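Local coordinates for peridinin-chlorophyll A protein (Amphidinium carterae, PDB 2C9E), which probably serves as a water-soluble light-harvesting antenna for blue-green light, carrying peridinin and chlorophyll a inside a mostly helical shell, at residues A152-N155 / G156-P160. Residues are numbered along the deposited sequence; the frame is centred on the assembly and turned at random.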
# COMPACT_ATOMS: atom_id res chain seq x y z
N ALA A 152 -2.22 -20.49 -15.82
CA ALA A 152 -2.59 -21.11 -14.57
C ALA A 152 -3.70 -20.41 -13.79
O ALA A 152 -4.17 -20.91 -12.80
CB ALA A 152 -1.32 -21.28 -13.67
N SER A 153 -4.18 -19.28 -14.27
CA SER A 153 -5.20 -18.53 -13.52
C SER A 153 -6.56 -19.09 -13.17
O SER A 153 -7.26 -19.58 -14.05
CB SER A 153 -5.49 -17.21 -14.21
OG SER A 153 -6.48 -16.52 -13.47
N ILE A 154 -6.94 -18.96 -11.89
CA ILE A 154 -8.29 -19.35 -11.42
C ILE A 154 -9.24 -18.11 -11.49
O ILE A 154 -10.35 -18.12 -10.96
CB ILE A 154 -8.28 -19.88 -10.00
CG1 ILE A 154 -7.74 -18.80 -9.06
CG2 ILE A 154 -7.45 -21.19 -9.96
CD1 ILE A 154 -7.90 -19.11 -7.63
N ASN A 155 -8.78 -17.04 -12.14
CA ASN A 155 -9.56 -15.84 -12.39
C ASN A 155 -10.46 -15.26 -11.25
O ASN A 155 -11.65 -14.92 -11.48
CB ASN A 155 -10.40 -16.12 -13.62
CG ASN A 155 -11.03 -14.87 -14.19
OD1 ASN A 155 -10.48 -13.80 -14.09
ND2 ASN A 155 -12.16 -15.03 -14.85
N GLY A 156 -9.89 -15.15 -10.05
CA GLY A 156 -10.57 -14.60 -8.89
C GLY A 156 -11.56 -15.51 -8.18
O GLY A 156 -12.33 -15.07 -7.33
N ALA A 157 -11.53 -16.79 -8.51
CA ALA A 157 -12.45 -17.74 -7.92
C ALA A 157 -12.32 -17.93 -6.42
O ALA A 157 -13.18 -18.54 -5.79
CB ALA A 157 -12.33 -19.09 -8.66
N LYS A 158 -11.26 -17.42 -5.82
CA LYS A 158 -11.09 -17.57 -4.39
C LYS A 158 -11.15 -16.22 -3.70
O LYS A 158 -10.57 -16.03 -2.63
CB LYS A 158 -9.77 -18.27 -4.06
CG LYS A 158 -9.54 -19.53 -4.86
CD LYS A 158 -9.26 -20.68 -3.97
CE LYS A 158 -10.49 -21.01 -3.11
NZ LYS A 158 -10.35 -22.27 -2.27
N ALA A 159 -11.83 -15.28 -4.32
CA ALA A 159 -11.96 -13.96 -3.73
C ALA A 159 -12.65 -14.22 -2.41
O ALA A 159 -13.49 -15.13 -2.31
CB ALA A 159 -12.85 -13.05 -4.61
N PRO A 160 -12.30 -13.46 -1.37
CA PRO A 160 -12.94 -13.66 -0.06
C PRO A 160 -14.36 -13.09 -0.03
O PRO A 160 -14.70 -12.16 -0.79
CB PRO A 160 -12.00 -12.93 0.90
CG PRO A 160 -11.48 -11.84 0.05
CD PRO A 160 -11.18 -12.51 -1.26
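With chi1 of 60° placing CG1 between its own backbone N and carbonyl carbon, and an extended chi2, Ile154 sends CD1 forward along the chain to Lys158. There it meets the aliphatic root of the lysine, whose CG stands beside its backbone N (chi1 -49°) before the chain bends twice and carries the ammonium group away. CD1 of Ile154 lies 3.2 Å from CG of Lys158, tighter than usual for two carbons, though this may reflect how loosely such exposed chains are placed, and the two side chains meet at a slant. A long lysine suits this place: its methylenes offer an apolar partner while its charged end stays at the surface.

A type I' turn from Ile154 to Ala157 folds the chain back, closed by the hydrogen bond from Ala157 N to Ile154 O (3.0 Å, N-H...O angle 151°), with the donor above the carbonyl plane. Its two central residues need positive phi, which asparagine tolerates better than most residues and glycine adopts easily; Asn155 and Gly156 fill them. A type I turn from Gly156 to Ala159 overlaps its second half and holds Lys158. The small CB of Ala157 fits 3.2 Å from Ile154 O. Overlapping the first turn, Ser153 OG accepts a hydrogen bond from Asn155 N at 2.7 Å, an ST turn.

Ser153 OG is also hydrogen-bonded to Ala102 O, and Asn155 OD1 to Lys106 N, tying the loop to the end of helix 87-102 and the start of helix 106-111. This exposed double turn thus begins the surface connection from helix 132-152 to helix 176-192.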